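Local coordinates for beta-galactoside alpha-2,6-sialyltransferase (Photobacterium sp., PDB 2Z4T), which probably transfers sialic acid from a CMP-linked donor to beta-galactosides such as lactose, forming an alpha-2,6 linkage, within a GT-B glycosyltransferase fold, at residues 124-129 / 316-321; 332-337 / 431-436. One frame throughout, in Å; residues are numbered along the deposited sequence.

In the fold
From the N terminus the chain first runs through an immunoglobulin-like beta-sandwich domain and then enters the GT-B region, where helix 126-141 begins. Contact 1 closes a loop of 186 residues, joining the start of that helix to the segment that leaves strand 315-317. Contact 2 opens shortly afterwards on helix 328-338 and closes on helix 431-436, so the two loops follow in series, neither nested nor crossed. Their centres lie about 12 Å apart, and they touch through Trp320 on Glu432 and Leu129 on Val433. The three helices thus pack together, 126-141 and 431-436 bordering CMP and 328-338 set behind 431-436, away from the nucleotide.

Contact 1 of 2, residues 124-129 / 316-321; sequences ASLPTL and KQMQWD. With C5P (cytidine-5'-monophosphate), chain C; PO4 (phosphate ion), chain I.
Trp320 turns the far rim of its indole toward two leucines of helix 126-141. Leu126 CD1 lies 3.7 Å from Trp320 CH2, and Leu129 CD2 comes equally near Trp320 CZ3; both methyls sit at the ring edge, close to its plane. Leu129 gets there because its CG stands anti to the backbone N (chi1 179°), pointing the side chain at the indole. Met318 adds a looser touch: its SD is 4.1 Å from Leu126 CG, the two side chains meeting at a slant. Leu126, Leu129 and Met318 are buried, and Glu432 also packs on the indole. The other end of 316-321 is looser and partly exposed. There Gln317 NE2 donates to Met318 O (3.0 Å) in the carbonyl plane, on a lone pair, while the Gln317 backbone N donates to phosphate O3 at 2.8 Å; this ion, probably from the crystallisation liquor, is also hydrogen-bonded to Lys295. Leu126 CD1 faces CMP as well, 3.6 Å from O3', and neighbouring Ser125 packs CB against the ribose O4'. Contact between the segments is thus apolar, which suggests that shape and burial, rather than polar pairing, set the indole beside the leucines that border the nucleotide pocket.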
ATOM      1  N   ALA A 124       4.422   5.956   5.968  1.00 37.94           N
ATOM      2  CA  ALA A 124       5.583   6.089   5.075  1.00 37.51           C
ATOM      3  C   ALA A 124       5.151   6.128   3.608  1.00 37.56           C
ATOM      4  O   ALA A 124       4.101   6.700   3.309  1.00 37.43           O
ATOM      5  CB  ALA A 124       6.575   4.981   5.327  1.00 37.33           C
ATOM      6  N   SER A 125       5.937   5.544   2.692  1.00 37.21           N
ATOM      7  CA  SER A 125       5.612   5.623   1.248  1.00 37.12           C
ATOM      8  C   SER A 125       5.374   4.263   0.624  1.00 37.05           C
ATOM      9  O   SER A 125       4.347   4.034  -0.028  1.00 36.52           O
ATOM     10  CB  SER A 125       6.705   6.332   0.455  1.00 37.16           C
ATOM     11  OG  SER A 125       6.987   7.608   0.995  1.00 37.73           O
ATOM     12  N   LEU A 126       6.319   3.359   0.843  1.00 37.40           N
ATOM     13  CA  LEU A 126       6.268   2.036   0.228  1.00 37.94           C
ATOM     14  C   LEU A 126       5.021   1.231   0.611  1.00 37.63           C
ATOM     15  O   LEU A 126       4.254   0.831  -0.288  1.00 37.96           O
ATOM     16  CB  LEU A 126       7.532   1.262   0.543  1.00 38.70           C
ATOM     17  CG  LEU A 126       7.870   0.192  -0.483  1.00 41.22           C
ATOM     18  CD1 LEU A 126       7.776   0.720  -1.900  1.00 42.57           C
ATOM     19  CD2 LEU A 126       9.274  -0.287  -0.212  1.00 43.52           C
ATOM     20  N   PRO A 127       4.779   1.024   1.931  1.00 36.62           N
ATOM     21  CA  PRO A 127       3.604   0.224   2.304  1.00 36.31           C
ATOM     22  C   PRO A 127       2.307   0.822   1.771  1.00 36.62           C
ATOM     23  O   PRO A 127       1.414   0.077   1.326  1.00 36.59           O
ATOM     24  CB  PRO A 127       3.616   0.262   3.831  1.00 36.19           C
ATOM     25  CG  PRO A 127       5.054   0.585   4.201  1.00 36.47           C
ATOM     26  CD  PRO A 127       5.524   1.500   3.107  1.00 36.04           C
ATOM     27  N   THR A 128       2.222   2.153   1.796  1.00 36.32           N
ATOM     28  CA  THR A 128       1.016   2.848   1.416  1.00 36.78           C
ATOM     29  C   THR A 128       0.724   2.628  -0.083  1.00 37.46           C
ATOM     30  O   THR A 128      -0.433   2.482  -0.501  1.00 37.12           O
ATOM     31  CB  THR A 128       1.133   4.372   1.749  1.00 36.83           C
ATOM     32  OG1 THR A 128       0.993   4.563   3.164  1.00 36.80           O
ATOM     33  CG2 THR A 128       0.048   5.178   1.041  1.00 36.02           C
ATOM     34  N   LEU A 129       1.787   2.616  -0.879  1.00 37.76           N
ATOM     35  CA  LEU A 129       1.677   2.349  -2.293  1.00 38.39           C
ATOM     36  C   LEU A 129       1.120   0.939  -2.523  1.00 38.78           C
ATOM     37  O   LEU A 129       0.184   0.766  -3.305  1.00 39.17           O
ATOM     38  CB  LEU A 129       3.035   2.496  -2.971  1.00 38.03           C
ATOM     39  CG  LEU A 129       3.056   2.205  -4.464  1.00 37.16           C
ATOM     40  CD1 LEU A 129       2.217   3.231  -5.199  1.00 33.69           C
ATOM     41  CD2 LEU A 129       4.511   2.179  -4.965  1.00 36.17           C
ATOM     42  N   LYS A 316       6.861 -13.688   1.529  1.00 42.10           N
ATOM     43  CA  LYS A 316       6.550 -13.354   0.128  1.00 42.14           C
ATOM     44  C   LYS A 316       7.482 -12.272  -0.401  1.00 41.73           C
ATOM     45  O   LYS A 316       8.054 -11.500   0.376  1.00 42.27           O
ATOM     46  CB  LYS A 316       5.079 -12.891  -0.023  1.00 42.61           C
ATOM     47  CG  LYS A 316       4.013 -13.895   0.476  1.00 43.08           C
ATOM     48  CD  LYS A 316       4.195 -15.243  -0.239  1.00 45.29           C
ATOM     49  CE  LYS A 316       3.410 -16.364   0.433  1.00 46.66           C
ATOM     50  NZ  LYS A 316       1.964 -16.275   0.105  1.00 48.03           N
ATOM     51  N   GLN A 317       7.656 -12.231  -1.718  1.00 41.02           N
ATOM     52  CA  GLN A 317       8.357 -11.135  -2.364  1.00 40.71           C
ATOM     53  C   GLN A 317       7.324 -10.083  -2.743  1.00 40.88           C
ATOM     54  O   GLN A 317       6.310 -10.403  -3.388  1.00 41.28           O
ATOM     55  CB  GLN A 317       9.110 -11.636  -3.610  1.00 40.62           C
ATOM     56  CG  GLN A 317       9.683 -10.544  -4.539  1.00 39.25           C
ATOM     57  CD  GLN A 317      10.606  -9.563  -3.824  1.00 39.74           C
ATOM     58  OE1 GLN A 317      11.520  -9.972  -3.110  1.00 39.53           O
ATOM     59  NE2 GLN A 317      10.350  -8.261  -3.992  1.00 37.99           N
ATOM     60  N   MET A 318       7.561  -8.836  -2.346  1.00 40.78           N
ATOM     61  CA  MET A 318       6.729  -7.705  -2.808  1.00 40.80           C
ATOM     62  C   MET A 318       6.608  -7.735  -4.353  1.00 40.67           C
ATOM     63  O   MET A 318       7.589  -7.962  -5.057  1.00 40.18           O
ATOM     64  CB  MET A 318       7.345  -6.401  -2.331  1.00 40.67           C
ATOM     65  CG  MET A 318       6.394  -5.248  -2.145  1.00 41.87           C
ATOM     66  SD  MET A 318       7.201  -3.755  -1.472  1.00 41.19           S
ATOM     67  CE  MET A 318       7.225  -4.176   0.270  1.00 37.07           C
ATOM     68  N   GLN A 319       5.392  -7.565  -4.863  1.00 40.94           N
ATOM     69  CA  GLN A 319       5.119  -7.667  -6.306  1.00 41.08           C
ATOM     70  C   GLN A 319       5.006  -6.279  -6.931  1.00 40.84           C
ATOM     71  O   GLN A 319       4.551  -5.341  -6.263  1.00 40.38           O
ATOM     72  CB  GLN A 319       3.817  -8.468  -6.545  1.00 41.52           C
ATOM     73  CG  GLN A 319       3.864  -9.937  -6.053  1.00 41.95           C
ATOM     74  CD  GLN A 319       5.006 -10.720  -6.706  1.00 45.47           C
ATOM     75  OE1 GLN A 319       5.966 -11.144  -6.037  1.00 46.35           O
ATOM     76  NE2 GLN A 319       4.927 -10.882  -8.026  1.00 45.67           N
ATOM     77  N   TRP A 320       5.412  -6.154  -8.204  1.00 40.62           N
ATOM     78  CA  TRP A 320       5.298  -4.886  -8.970  1.00 40.27           C
ATOM     79  C   TRP A 320       4.488  -5.013 -10.269  1.00 41.04           C
ATOM     80  O   TRP A 320       4.684  -4.260 -11.244  1.00 40.80           O
ATOM     81  CB  TRP A 320       6.690  -4.297  -9.235  1.00 39.17           C
ATOM     82  CG  TRP A 320       7.350  -3.976  -7.951  1.00 39.37           C
ATOM     83  CD1 TRP A 320       8.335  -4.703  -7.320  1.00 39.12           C
ATOM     84  CD2 TRP A 320       7.018  -2.902  -7.072  1.00 37.72           C
ATOM     85  NE1 TRP A 320       8.657  -4.117  -6.121  1.00 38.70           N
ATOM     86  CE2 TRP A 320       7.866  -3.010  -5.940  1.00 38.60           C
ATOM     87  CE3 TRP A 320       6.104  -1.848  -7.136  1.00 36.96           C
ATOM     88  CZ2 TRP A 320       7.822  -2.099  -4.879  1.00 37.11           C
ATOM     89  CZ3 TRP A 320       6.049  -0.947  -6.073  1.00 38.11           C
ATOM     90  CH2 TRP A 320       6.907  -1.079  -4.960  1.00 37.97           C
ATOM     91  N   ASP A 321       3.551  -5.953 -10.268  1.00 41.40           N
ATOM     92  CA  ASP A 321       2.738  -6.205 -11.440  1.00 42.02           C
ATOM     93  C   ASP A 321       1.276  -5.856 -11.175  1.00 42.38           C
ATOM     94  O   ASP A 321       0.404  -6.176 -11.974  1.00 42.67           O
ATOM     95  CB  ASP A 321       2.881  -7.663 -11.874  1.00 41.78           C
ATOM     96  CG  ASP A 321       2.364  -8.654 -10.826  1.00 42.57           C
ATOM     97  OD1 ASP A 321       2.122  -8.296  -9.634  1.00 41.63           O
ATOM     98  OD2 ASP A 321       2.215  -9.827 -11.218  1.00 44.39           O
TER
HETATM   99  O3P C5P C1427      14.315   6.909   0.260  1.00 24.03           O
HETATM  100  P   C5P C1427      13.521   5.903   1.007  1.00 26.09           P
HETATM  101  O1P C5P C1427      12.889   6.605   2.200  1.00 26.09           O
HETATM  102  O2P C5P C1427      14.277   4.609   1.233  1.00 23.00           O
HETATM  103  O5' C5P C1427      12.364   5.470   0.020  1.00 25.07           O
HETATM  104  C5' C5P C1427      11.217   4.774   0.456  1.00 24.98           C
HETATM  105  C4' C5P C1427      10.205   4.930  -0.678  1.00 25.11           C
HETATM  106  O4' C5P C1427       9.901   6.318  -0.872  1.00 24.90           O
HETATM  107  C3' C5P C1427      10.731   4.484  -2.030  1.00 22.78           C
HETATM  108  O3' C5P C1427      10.497   3.105  -2.292  1.00 28.64           O
HETATM  109  C2' C5P C1427       9.888   5.302  -2.967  1.00 23.14           C
HETATM  110  O2' C5P C1427       8.550   4.802  -3.005  1.00 24.69           O
HETATM  111  C1' C5P C1427       9.740   6.614  -2.266  1.00 23.28           C
HETATM  112  N1  C5P C1427      10.735   7.563  -2.759  1.00 23.62           N
HETATM  113  C2  C5P C1427      10.489   8.250  -3.979  1.00 23.55           C
HETATM  114  N3  C5P C1427      11.382   9.155  -4.454  1.00 24.70           N
HETATM  115  C4  C5P C1427      12.533   9.413  -3.776  1.00 24.24           C
HETATM  116  C5  C5P C1427      12.806   8.746  -2.563  1.00 23.83           C
HETATM  117  C6  C5P C1427      11.875   7.818  -2.066  1.00 23.37           C
HETATM  118  O2  C5P C1427       9.462   8.033  -4.639  1.00 23.77           O
HETATM  119  N4  C5P C1427      13.396  10.332  -4.278  1.00 23.42           N
HETATM  120  P   PO4 I4000       6.730 -15.079  -3.585  1.00 67.99           P
HETATM  121  O1  PO4 I4000       7.721 -15.260  -2.457  1.00 70.09           O
HETATM  122  O2  PO4 I4000       5.657 -16.149  -3.458  1.00 68.49           O
HETATM  123  O3  PO4 I4000       6.093 -13.718  -3.469  1.00 67.19           O
HETATM  124  O4  PO4 I4000       7.499 -15.201  -4.889  1.00 68.29           O

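Contact 2 of 2, residues 332-337 / 431-436; sequences ELFLSI and FEVLMM. With C5P (cytidine-5'-monophosphate), chain C.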
ATOM      1  N   GLU A 332      -6.438   4.141 -14.364  1.00 40.58           N
ATOM      2  CA  GLU A 332      -6.707   5.576 -14.300  1.00 40.76           C
ATOM      3  C   GLU A 332      -7.001   6.025 -12.881  1.00 40.80           C
ATOM      4  O   GLU A 332      -6.533   7.071 -12.446  1.00 40.69           O
ATOM      5  CB  GLU A 332      -7.874   5.970 -15.204  1.00 41.14           C
ATOM      6  CG  GLU A 332      -8.179   7.482 -15.244  1.00 41.86           C
ATOM      7  CD  GLU A 332      -9.594   7.772 -15.711  1.00 44.84           C
ATOM      8  OE1 GLU A 332      -9.771   8.598 -16.627  1.00 46.21           O
ATOM      9  OE2 GLU A 332     -10.542   7.152 -15.185  1.00 47.17           O
ATOM     10  N   LEU A 333      -7.785   5.236 -12.161  1.00 40.68           N
ATOM     11  CA  LEU A 333      -8.125   5.590 -10.800  1.00 40.77           C
ATOM     12  C   LEU A 333      -6.849   5.596  -9.936  1.00 41.02           C
ATOM     13  O   LEU A 333      -6.639   6.511  -9.137  1.00 41.49           O
ATOM     14  CB  LEU A 333      -9.190   4.643 -10.244  1.00 40.70           C
ATOM     15  CG  LEU A 333      -9.618   4.855  -8.790  1.00 41.07           C
ATOM     16  CD1 LEU A 333     -10.198   6.281  -8.544  1.00 38.56           C
ATOM     17  CD2 LEU A 333     -10.598   3.740  -8.374  1.00 39.69           C
ATOM     18  N   PHE A 334      -6.001   4.596 -10.144  1.00 40.27           N
ATOM     19  CA  PHE A 334      -4.710   4.504  -9.481  1.00 40.02           C
ATOM     20  C   PHE A 334      -3.827   5.740  -9.711  1.00 39.95           C
ATOM     21  O   PHE A 334      -3.375   6.363  -8.736  1.00 39.79           O
ATOM     22  CB  PHE A 334      -3.998   3.218  -9.931  1.00 39.72           C
ATOM     23  CG  PHE A 334      -2.643   3.023  -9.325  1.00 39.40           C
ATOM     24  CD1 PHE A 334      -2.506   2.672  -7.993  1.00 38.59           C
ATOM     25  CD2 PHE A 334      -1.496   3.160 -10.105  1.00 39.17           C
ATOM     26  CE1 PHE A 334      -1.238   2.489  -7.439  1.00 38.33           C
ATOM     27  CE2 PHE A 334      -0.221   2.975  -9.562  1.00 37.94           C
ATOM     28  CZ  PHE A 334      -0.092   2.642  -8.229  1.00 37.66           C
ATOM     29  N   LEU A 335      -3.592   6.097 -10.981  1.00 39.29           N
ATOM     30  CA  LEU A 335      -2.689   7.221 -11.306  1.00 39.43           C
ATOM     31  C   LEU A 335      -3.219   8.517 -10.723  1.00 39.31           C
ATOM     32  O   LEU A 335      -2.476   9.403 -10.274  1.00 39.17           O
ATOM     33  CB  LEU A 335      -2.461   7.380 -12.829  1.00 38.72           C
ATOM     34  CG  LEU A 335      -1.811   6.182 -13.522  1.00 38.16           C
ATOM     35  CD1 LEU A 335      -1.520   6.492 -14.974  1.00 36.91           C
ATOM     36  CD2 LEU A 335      -0.534   5.708 -12.781  1.00 36.07           C
ATOM     37  N   SER A 336      -4.530   8.589 -10.733  1.00 39.18           N
ATOM     38  CA  SER A 336      -5.236   9.722 -10.245  1.00 39.95           C
ATOM     39  C   SER A 336      -5.083   9.828  -8.723  1.00 39.83           C
ATOM     40  O   SER A 336      -4.834  10.908  -8.201  1.00 40.70           O
ATOM     41  CB  SER A 336      -6.685   9.575 -10.660  1.00 39.70           C
ATOM     42  OG  SER A 336      -7.438  10.582 -10.070  1.00 42.76           O
ATOM     43  N   ILE A 337      -5.192   8.712  -8.013  1.00 39.36           N
ATOM     44  CA  ILE A 337      -4.979   8.737  -6.573  1.00 38.93           C
ATOM     45  C   ILE A 337      -3.529   9.048  -6.165  1.00 39.77           C
ATOM     46  O   ILE A 337      -3.313   9.768  -5.197  1.00 39.89           O
ATOM     47  CB  ILE A 337      -5.498   7.462  -5.872  1.00 38.75           C
ATOM     48  CG1 ILE A 337      -7.024   7.371  -6.050  1.00 37.53           C
ATOM     49  CG2 ILE A 337      -5.136   7.507  -4.374  1.00 37.61           C
ATOM     50  CD1 ILE A 337      -7.660   6.082  -5.544  1.00 37.41           C
ATOM     51  N   PHE A 431       8.393   6.574  -6.726  1.00 38.94           N
ATOM     52  CA  PHE A 431       9.127   6.437  -7.960  1.00 39.08           C
ATOM     53  C   PHE A 431       8.788   5.125  -8.651  1.00 39.10           C
ATOM     54  O   PHE A 431       8.857   5.014  -9.889  1.00 38.26           O
ATOM     55  CB  PHE A 431      10.633   6.555  -7.701  1.00 39.62           C
ATOM     56  CG  PHE A 431      11.462   6.611  -8.944  1.00 39.20           C
ATOM     57  CD1 PHE A 431      11.381   7.697  -9.803  1.00 43.61           C
ATOM     58  CD2 PHE A 431      12.332   5.586  -9.252  1.00 40.03           C
ATOM     59  CE1 PHE A 431      12.176   7.765 -10.979  1.00 43.26           C
ATOM     60  CE2 PHE A 431      13.130   5.633 -10.385  1.00 39.75           C
ATOM     61  CZ  PHE A 431      13.055   6.718 -11.258  1.00 41.33           C
ATOM     62  N   GLU A 432       8.422   4.115  -7.870  1.00 39.47           N
ATOM     63  CA  GLU A 432       8.133   2.869  -8.547  1.00 40.17           C
ATOM     64  C   GLU A 432       6.878   2.900  -9.429  1.00 40.21           C
ATOM     65  O   GLU A 432       6.741   2.073 -10.332  1.00 40.40           O
ATOM     66  CB  GLU A 432       8.364   1.586  -7.712  1.00 40.42           C
ATOM     67  CG  GLU A 432       8.131   1.604  -6.244  1.00 41.14           C
ATOM     68  CD  GLU A 432       9.106   2.387  -5.405  1.00 40.97           C
ATOM     69  OE1 GLU A 432      10.199   1.922  -5.059  1.00 40.14           O
ATOM     70  OE2 GLU A 432       8.704   3.464  -4.980  1.00 42.94           O
ATOM     71  N   VAL A 433       6.021   3.913  -9.273  1.00 40.16           N
ATOM     72  CA  VAL A 433       4.939   4.025 -10.224  1.00 39.78           C
ATOM     73  C   VAL A 433       5.463   4.397 -11.608  1.00 40.40           C
ATOM     74  O   VAL A 433       4.882   3.977 -12.627  1.00 40.55           O
ATOM     75  CB  VAL A 433       3.710   4.878  -9.756  1.00 40.49           C
ATOM     76  CG1 VAL A 433       3.640   5.011  -8.240  1.00 38.88           C
ATOM     77  CG2 VAL A 433       3.617   6.197 -10.452  1.00 38.66           C
ATOM     78  N   LEU A 434       6.586   5.117 -11.663  1.00 40.37           N
ATOM     79  CA  LEU A 434       7.203   5.379 -12.966  1.00 40.69           C
ATOM     80  C   LEU A 434       7.739   4.095 -13.582  1.00 40.23           C
ATOM     81  O   LEU A 434       7.696   3.926 -14.796  1.00 40.23           O
ATOM     82  CB  LEU A 434       8.304   6.453 -12.929  1.00 40.82           C
ATOM     83  CG  LEU A 434       8.111   7.874 -12.386  1.00 41.94           C
ATOM     84  CD1 LEU A 434       8.743   8.807 -13.357  1.00 42.09           C
ATOM     85  CD2 LEU A 434       6.666   8.303 -12.115  1.00 42.66           C
ATOM     86  N   MET A 435       8.251   3.201 -12.750  1.00 39.89           N
ATOM     87  CA  MET A 435       8.653   1.886 -13.231  1.00 40.24           C
ATOM     88  C   MET A 435       7.456   1.111 -13.779  1.00 39.86           C
ATOM     89  O   MET A 435       7.536   0.573 -14.874  1.00 40.03           O
ATOM     90  CB  MET A 435       9.326   1.069 -12.134  1.00 39.65           C
ATOM     91  CG  MET A 435       9.900  -0.263 -12.613  1.00 39.27           C
ATOM     92  SD  MET A 435      10.424  -1.279 -11.202  1.00 42.22           S
ATOM     93  CE  MET A 435       8.811  -1.566 -10.446  1.00 37.95           C
ATOM     94  N   MET A 436       6.365   1.073 -13.013  1.00 39.22           N
ATOM     95  CA  MET A 436       5.170   0.302 -13.358  1.00 39.13           C
ATOM     96  C   MET A 436       4.450   0.854 -14.569  1.00 39.16           C
ATOM     97  O   MET A 436       3.783   0.095 -15.276  1.00 39.20           O
ATOM     98  CB  MET A 436       4.192   0.238 -12.183  1.00 38.81           C
ATOM     99  CG  MET A 436       4.738  -0.524 -10.979  1.00 38.67           C
ATOM    100  SD  MET A 436       3.471  -0.889  -9.786  1.00 40.75           S
ATOM    101  CE  MET A 436       3.231   0.705  -9.006  1.00 39.97           C
TER
HETATM  102  O3P C5P C1427      14.315   6.909   0.260  1.00 24.03           O
HETATM  103  P   C5P C1427      13.521   5.903   1.007  1.00 26.09           P
HETATM  104  O1P C5P C1427      12.889   6.605   2.200  1.00 26.09           O
HETATM  105  O2P C5P C1427      14.277   4.609   1.233  1.00 23.00           O
HETATM  106  O5' C5P C1427      12.364   5.470   0.020  1.00 25.07           O
HETATM  107  C5' C5P C1427      11.217   4.774   0.456  1.00 24.98           C
HETATM  108  C4' C5P C1427      10.205   4.930  -0.678  1.00 25.11           C
HETATM  109  O4' C5P C1427       9.901   6.318  -0.872  1.00 24.90           O
HETATM  110  C3' C5P C1427      10.731   4.484  -2.030  1.00 22.78           C
HETATM  111  O3' C5P C1427      10.497   3.105  -2.292  1.00 28.64           O
HETATM  112  C2' C5P C1427       9.888   5.302  -2.967  1.00 23.14           C
HETATM  113  O2' C5P C1427       8.550   4.802  -3.005  1.00 24.69           O
HETATM  114  C1' C5P C1427       9.740   6.614  -2.266  1.00 23.28           C
HETATM  115  N1  C5P C1427      10.735   7.563  -2.759  1.00 23.62           N
HETATM  116  C2  C5P C1427      10.489   8.250  -3.979  1.00 23.55           C
HETATM  117  N3  C5P C1427      11.382   9.155  -4.454  1.00 24.70           N
HETATM  118  C4  C5P C1427      12.533   9.413  -3.776  1.00 24.24           C
HETATM  119  C5  C5P C1427      12.806   8.746  -2.563  1.00 23.83           C
HETATM  120  C6  C5P C1427      11.875   7.818  -2.066  1.00 23.37           C
HETATM  121  O2  C5P C1427       9.462   8.033  -4.639  1.00 23.77           O
HETATM  122  N4  C5P C1427      13.396  10.332  -4.278  1.00 23.42           N
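Phe334 points its ring at helix 431-436 and overlaps the end of Met436, whose CE methyl lies 3.9 Å from Phe334 CZ and slightly farther from CE2. The methyl approaches obliquely, and the two side chains cross at about a right angle. With chi1 at 179° the CB–CG bond of Phe334 carries the ring away from its own helix toward 431-436. Met436 answers with a chain extended at chi2 but bent at its last torsion (chi3 -76°), which brings CE round to the ring. One helical turn earlier Val433 makes a lighter touch, its CB 4.4 Å from Phe334 CE2. Leu132, Met133 and Ile136 of helix 126-141 also pack on Phe334, so the phenyl is buried where three helices meet. Met436 is partly exposed, and Phe323 of helix 322-325 lies against it.

Within 431-436 the character changes from apolar to polar where Phe431 and Glu432 meet CMP. The backbone N of Phe431 donates to the cytosine O2 at 2.8 Å. The Glu432 carboxylate takes both ribose hydroxyls, O3' giving a 3.0 Å bond to OE1 and O2' bonding to OE2, the latter modelled so short that its length is doubtful. A carboxylate facing both hydroxyls would probably help orient the ribose. Ser430 adds a further bond to the nucleotide. CMP is thus recognised by a backbone N-H and a glutamate that binds the ribose diol, as in many GT-B glycosyltransferases, whose donor site lies in the cleft between two Rossmann-like domains.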